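Local coordinates for protein metallocarboxypeptidase (Trypanosoma cruzi, PDB 3DWC) that probably removes amino acids one at a time from the C-terminal end of peptides, with broad specificity except for proline, using a bound metal ion, at residues V247-K252 with L263-E268; T269-Y274 with G295-Q300. All coordinates share one frame; numbering follows the deposited sequence.

Interaction 1: V247-K252 with L263-E268; sequences VRITTK and LGVIHE. With CO (cobalt (II) ion), chain Q.
Glu268 OE2 accepts a hydrogen bond of 2.7 Å from a water that also sits on the cobalt(II) ion, while the aliphatic part of the same side chain packs against Ile249. CB faces the strand, and the bend at the second torsion (chi2 -57°) then turns the carboxylate off that line toward the metal-bound water. At the stem, Glu268 CB lies 4.0 Å from Ile249 CD1, the two side chains running alongside in opposing senses. A carboxylate at this point is consistent with the predicted role of Glu268 as proton donor and acceptor. It belongs to the HExxH helix of the metallopeptidase, whose first histidine, His267, gives NE2 to cobalt at 2.2 Å; ND1 of the same ring is hydrogen-bonded to Glu305 OE1, a second-shell partner that steadies the imidazole. This helix runs nearly antiparallel to strand 247-251 (162°), the middle strand of a small mixed sheet. Nearly one turn before Glu268, Val265 brings its CG2 within 3.6 Å of Thr251 CB. Both are beta-branched and compact, suited to a close approach of strand and helix. Thr251 OG1 has a weak hydrogen bond to Ser261 near the start of the helix, and Thr250, whose CB faces away from the helix, bonds through OG1 to Ser235 and Phe239.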
loop_
_atom_site.group_PDB
_atom_site.type_symbol
_atom_site.label_atom_id
_atom_site.label_comp_id
_atom_site.label_asym_id
_atom_site.label_seq_id
_atom_site.Cartn_x
_atom_site.Cartn_y
_atom_site.Cartn_z
ATOM N N VAL B 247 -9.852 -4.328 5.813
ATOM C CA VAL B 247 -10.097 -5.431 4.881
ATOM C C VAL B 247 -10.429 -4.828 3.522
ATOM O O VAL B 247 -11.313 -4.009 3.422
ATOM C CB VAL B 247 -11.266 -6.340 5.350
ATOM C CG1 VAL B 247 -11.572 -7.481 4.229
ATOM C CG2 VAL B 247 -10.957 -6.914 6.658
ATOM N N ARG B 248 -9.687 -5.214 2.503
ATOM C CA ARG B 248 -9.713 -4.591 1.210
ATOM C C ARG B 248 -10.030 -5.678 0.161
ATOM O O ARG B 248 -9.243 -6.604 -0.050
ATOM C CB ARG B 248 -8.361 -3.907 0.898
ATOM C CG ARG B 248 -8.004 -2.857 1.944
ATOM C CD ARG B 248 -6.855 -1.973 1.530
ATOM N NE ARG B 248 -6.535 -1.031 2.600
ATOM C CZ ARG B 248 -5.563 -0.142 2.507
ATOM N NH1 ARG B 248 -4.845 -0.083 1.413
ATOM N NH2 ARG B 248 -5.251 0.624 3.537
ATOM N N ILE B 249 -11.186 -5.510 -0.481
ATOM C CA ILE B 249 -11.675 -6.392 -1.495
ATOM C C ILE B 249 -11.621 -5.698 -2.856
ATOM O O ILE B 249 -11.630 -4.490 -2.950
ATOM C CB ILE B 249 -13.096 -6.879 -1.177
ATOM C CG1 ILE B 249 -14.152 -5.797 -1.326
ATOM C CG2 ILE B 249 -13.196 -7.426 0.235
ATOM C CD1 ILE B 249 -15.528 -6.437 -1.377
ATOM N N THR B 250 -11.555 -6.485 -3.917
ATOM C CA THR B 250 -11.553 -5.925 -5.251
ATOM C C THR B 250 -12.533 -6.667 -6.169
ATOM O O THR B 250 -13.092 -7.727 -5.816
ATOM C CB THR B 250 -10.186 -6.040 -5.871
ATOM O OG1 THR B 250 -9.896 -7.414 -6.031
ATOM C CG2 THR B 250 -9.133 -5.384 -4.992
ATOM N N THR B 251 -12.700 -6.090 -7.356
ATOM C CA THR B 251 -13.535 -6.629 -8.391
ATOM C C THR B 251 -13.073 -6.025 -9.703
ATOM O O THR B 251 -12.103 -5.287 -9.785
ATOM C CB THR B 251 -15.032 -6.296 -8.163
ATOM O OG1 THR B 251 -15.835 -7.057 -9.067
ATOM C CG2 THR B 251 -15.307 -4.781 -8.406
ATOM N N LYS B 252 -13.810 -6.321 -10.741
ATOM C CA LYS B 252 -13.412 -5.922 -12.077
ATOM C C LYS B 252 -14.721 -5.772 -12.833
ATOM O O LYS B 252 -15.647 -6.525 -12.587
ATOM C CB LYS B 252 -12.585 -7.040 -12.645
ATOM C CG LYS B 252 -11.848 -6.729 -13.923
ATOM C CD LYS B 252 -11.913 -7.923 -14.881
ATOM C CE LYS B 252 -11.344 -9.231 -14.256
ATOM N NZ LYS B 252 -11.458 -10.447 -15.196
ATOM N N LEU B 263 -22.151 -10.435 -8.137
ATOM C CA LEU B 263 -22.044 -11.656 -7.364
ATOM C C LEU B 263 -20.637 -11.900 -6.812
ATOM O O LEU B 263 -20.463 -12.460 -5.709
ATOM C CB LEU B 263 -22.531 -12.853 -8.156
ATOM C CG LEU B 263 -24.042 -13.072 -8.182
ATOM C CD1 LEU B 263 -24.856 -11.784 -8.282
ATOM C CD2 LEU B 263 -24.243 -13.897 -9.424
ATOM N N GLY B 264 -19.649 -11.519 -7.595
ATOM C CA GLY B 264 -18.252 -11.485 -7.123
ATOM C C GLY B 264 -18.018 -10.609 -5.904
ATOM O O GLY B 264 -17.388 -11.013 -4.953
ATOM N N VAL B 265 -18.519 -9.398 -5.927
ATOM C CA VAL B 265 -18.419 -8.540 -4.750
ATOM C C VAL B 265 -19.158 -9.101 -3.540
ATOM O O VAL B 265 -18.663 -9.032 -2.430
ATOM C CB VAL B 265 -18.901 -7.125 -5.069
ATOM C CG1 VAL B 265 -19.241 -6.315 -3.823
ATOM C CG2 VAL B 265 -17.826 -6.436 -5.906
ATOM N N ILE B 266 -20.316 -9.686 -3.767
ATOM C CA ILE B 266 -21.102 -10.311 -2.691
ATOM C C ILE B 266 -20.271 -11.461 -2.058
ATOM O O ILE B 266 -20.125 -11.569 -0.856
ATOM C CB ILE B 266 -22.506 -10.772 -3.208
ATOM C CG1 ILE B 266 -23.408 -9.559 -3.432
ATOM C CG2 ILE B 266 -23.195 -11.745 -2.164
ATOM C CD1 ILE B 266 -24.751 -9.828 -4.153
ATOM N N HIS B 267 -19.715 -12.302 -2.892
ATOM C CA HIS B 267 -18.803 -13.371 -2.462
ATOM C C HIS B 267 -17.649 -12.844 -1.570
ATOM O O HIS B 267 -17.398 -13.335 -0.477
ATOM C CB HIS B 267 -18.242 -14.056 -3.735
ATOM C CG HIS B 267 -17.408 -15.256 -3.446
ATOM N ND1 HIS B 267 -17.892 -16.542 -3.570
ATOM C CD2 HIS B 267 -16.134 -15.370 -3.001
ATOM C CE1 HIS B 267 -16.954 -17.399 -3.188
ATOM N NE2 HIS B 267 -15.880 -16.710 -2.839
ATOM N N GLU B 268 -16.931 -11.830 -2.048
ATOM C CA GLU B 268 -15.811 -11.299 -1.299
ATOM C C GLU B 268 -16.252 -10.574 -0.055
ATOM O O GLU B 268 -15.583 -10.622 0.940
ATOM C CB GLU B 268 -14.988 -10.370 -2.174
ATOM C CG GLU B 268 -14.439 -11.022 -3.396
ATOM C CD GLU B 268 -13.579 -12.250 -3.121
ATOM O OE1 GLU B 268 -12.887 -12.291 -2.082
ATOM O OE2 GLU B 268 -13.565 -13.180 -3.988
HETATM CO CO CO Q . -13.884 -17.335 -2.089
HETATM O O HOH W 1 -12.898 -15.742 -3.349
HETATM O O HOH W 2 -13.673 -18.420 -3.509
HETATM O O HOH W 3 -11.836 -18.078 -2.042
#

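Interaction 2: T269-Y274 with G295-Q300; sequences TGHAKY and GVHEGQ. With CO (cobalt (II) ion), chain Q.
Tyr274 turns its ring edge toward the face of His297, with CD2 3.8 Å above the imidazole plane and over its centre, an edge-to-face pair inclined rather than upright (planes at 57°). His297 meets the next ring, His271, obliquely (planes at 55°), its ND1 lying near the His271 plane and 2.8 Å from His271 ND1. Three aromatic rings thus cluster between the helices. Glu275 holds His297 NE2, and Tyr274 OH bonds to Arg292 N, which steadies the middle ring and the tyrosine. Through its other ring nitrogen, NE2, His271 binds cobalt at 2.2 Å. Glu298 OE2 meets the ion at 2.2 Å as well: CG stands anti to the backbone N (chi1 -174°) and the chain then bends, swinging the carboxylate round to the metal. The second histidine of HExxH and a glutamate from a following helix form, with His267, the metal site of the gluzincin type. Gly270, having no side chain, lets the two backbones approach to 5.3 Å between Gly270 CA and Gln300 CA; one water donates to both Gly270 O and Gln300 O. Gln300 lays CG 3.5 Å from Tyr274 CD2, while its NE2 bonds back to Val296 O with that acceptor in the amide plane, and OE1 accepts from Trp467 and Gln462. Val296 crosses the tyrosine at about a right angle, CG1 lying 3.4 Å from Tyr274 OH.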
loop_
_atom_site.group_PDB
_atom_site.type_symbol
_atom_site.label_atom_id
_atom_site.label_comp_id
_atom_site.label_asym_id
_atom_site.label_seq_id
_atom_site.Cartn_x
_atom_site.Cartn_y
_atom_site.Cartn_z
ATOM N N THR B 269 -17.394 -9.921 -0.108
ATOM C CA THR B 269 -17.959 -9.317 1.076
ATOM C C THR B 269 -18.255 -10.397 2.111
ATOM O O THR B 269 -18.058 -10.181 3.295
ATOM C CB THR B 269 -19.177 -8.447 0.729
ATOM O OG1 THR B 269 -18.752 -7.425 -0.141
ATOM C CG2 THR B 269 -19.848 -7.771 1.994
ATOM N N GLY B 270 -18.681 -11.579 1.685
ATOM C CA GLY B 270 -18.923 -12.653 2.662
ATOM C C GLY B 270 -17.637 -13.060 3.392
ATOM O O GLY B 270 -17.675 -13.296 4.577
ATOM N N HIS B 271 -16.526 -13.196 2.654
ATOM C CA HIS B 271 -15.179 -13.381 3.239
ATOM C C HIS B 271 -14.837 -12.219 4.207
ATOM O O HIS B 271 -14.437 -12.445 5.363
ATOM C CB HIS B 271 -14.094 -13.440 2.147
ATOM C CG HIS B 271 -14.023 -14.724 1.370
ATOM N ND1 HIS B 271 -13.809 -15.952 1.952
ATOM C CD2 HIS B 271 -14.026 -14.951 0.036
ATOM C CE1 HIS B 271 -13.774 -16.891 1.017
ATOM N NE2 HIS B 271 -13.889 -16.305 -0.153
ATOM N N ALA B 272 -15.047 -10.973 3.740
ATOM C CA ALA B 272 -14.736 -9.766 4.502
ATOM C C ALA B 272 -15.417 -9.713 5.844
ATOM O O ALA B 272 -14.814 -9.266 6.843
ATOM C CB ALA B 272 -15.105 -8.503 3.692
ATOM N N LYS B 273 -16.674 -10.126 5.885
ATOM C CA LYS B 273 -17.434 -10.057 7.148
ATOM C C LYS B 273 -16.802 -10.976 8.169
ATOM O O LYS B 273 -16.765 -10.670 9.362
ATOM C CB LYS B 273 -18.892 -10.461 6.928
ATOM C CG LYS B 273 -19.745 -9.455 6.064
ATOM C CD LYS B 273 -19.895 -8.070 6.725
ATOM C CE LYS B 273 -20.797 -8.124 7.996
ATOM N NZ LYS B 273 -20.902 -6.790 8.650
ATOM N N TYR B 274 -16.288 -12.106 7.720
ATOM C CA TYR B 274 -15.582 -13.009 8.617
ATOM C C TYR B 274 -14.324 -12.326 9.170
ATOM O O TYR B 274 -14.142 -12.230 10.409
ATOM C CB TYR B 274 -15.267 -14.319 7.898
ATOM C CG TYR B 274 -14.806 -15.518 8.712
ATOM C CD1 TYR B 274 -14.772 -15.530 10.102
ATOM C CD2 TYR B 274 -14.440 -16.666 8.061
ATOM C CE1 TYR B 274 -14.355 -16.728 10.814
ATOM C CE2 TYR B 274 -14.003 -17.821 8.746
ATOM C CZ TYR B 274 -13.985 -17.836 10.122
ATOM O OH TYR B 274 -13.590 -18.980 10.762
ATOM N N GLY B 295 -12.290 -23.983 4.119
ATOM C CA GLY B 295 -13.661 -24.439 3.968
ATOM C C GLY B 295 -14.611 -23.601 4.831
ATOM O O GLY B 295 -15.709 -23.229 4.400
ATOM N N VAL B 296 -14.212 -23.299 6.052
ATOM C CA VAL B 296 -15.021 -22.373 6.835
ATOM C C VAL B 296 -15.062 -20.981 6.192
ATOM O O VAL B 296 -16.135 -20.418 6.077
ATOM C CB VAL B 296 -14.630 -22.351 8.342
ATOM C CG1 VAL B 296 -15.467 -21.300 9.103
ATOM C CG2 VAL B 296 -14.769 -23.746 8.920
ATOM N N HIS B 297 -13.953 -20.507 5.623
ATOM C CA HIS B 297 -13.926 -19.182 4.976
ATOM C C HIS B 297 -14.835 -19.141 3.741
ATOM O O HIS B 297 -15.698 -18.250 3.606
ATOM C CB HIS B 297 -12.490 -18.809 4.606
ATOM C CG HIS B 297 -12.148 -17.396 4.916
ATOM N ND1 HIS B 297 -12.967 -16.347 4.570
ATOM C CD2 HIS B 297 -11.147 -16.869 5.656
ATOM C CE1 HIS B 297 -12.435 -15.218 5.001
ATOM N NE2 HIS B 297 -11.328 -15.508 5.669
ATOM N N GLU B 298 -14.673 -20.131 2.862
ATOM C CA GLU B 298 -15.462 -20.223 1.628
ATOM C C GLU B 298 -16.916 -20.536 1.975
ATOM O O GLU B 298 -17.816 -20.206 1.208
ATOM C CB GLU B 298 -14.848 -21.276 0.670
ATOM C CG GLU B 298 -15.511 -21.339 -0.684
ATOM C CD GLU B 298 -15.189 -20.143 -1.585
ATOM O OE1 GLU B 298 -15.514 -20.207 -2.799
ATOM O OE2 GLU B 298 -14.588 -19.171 -1.108
ATOM N N GLY B 299 -17.159 -21.088 3.171
ATOM C CA GLY B 299 -18.510 -21.208 3.690
ATOM C C GLY B 299 -19.191 -19.879 3.974
ATOM O O GLY B 299 -20.417 -19.726 3.803
ATOM N N GLN B 300 -18.419 -18.916 4.439
ATOM C CA GLN B 300 -18.887 -17.558 4.571
ATOM C C GLN B 300 -19.067 -16.823 3.240
ATOM O O GLN B 300 -20.049 -16.101 3.057
ATOM C CB GLN B 300 -17.951 -16.784 5.499
ATOM C CG GLN B 300 -17.688 -17.459 6.877
ATOM C CD GLN B 300 -18.886 -18.102 7.534
ATOM O OE1 GLN B 300 -19.812 -17.423 7.996
ATOM N NE2 GLN B 300 -18.897 -19.435 7.551
HETATM CO CO CO Q . -13.884 -17.335 -2.089
HETATM O O HOH W 4 -20.550 -14.279 4.996
HETATM O O HOH W 2 -13.673 -18.420 -3.509
HETATM O O HOH W 1 -12.898 -15.742 -3.349
HETATM O O HOH W 3 -11.836 -18.078 -2.042
#

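Overall arrangement
Of the elements involved, strand 246-251 comes first along the chain, and interaction 1 closes a short loop of ten residues as the chain turns back into helix 259-276. Interaction 2 opens immediately afterwards on the same helix and closes a longer connection of twenty residues to helix 294-309. The two are in series, neither nested nor crossed. Helix 259-276 is their common element: its first part lies against the strand, its later part against helix 294-309 and, through other side chains, still against the strand. There Val247 and Ile249 pack on Ala272, extending the strand's contact into the second half of the helix. Both interactions meet at cobalt, to which interaction 1 gives one protein ligand and interaction 2 gives two.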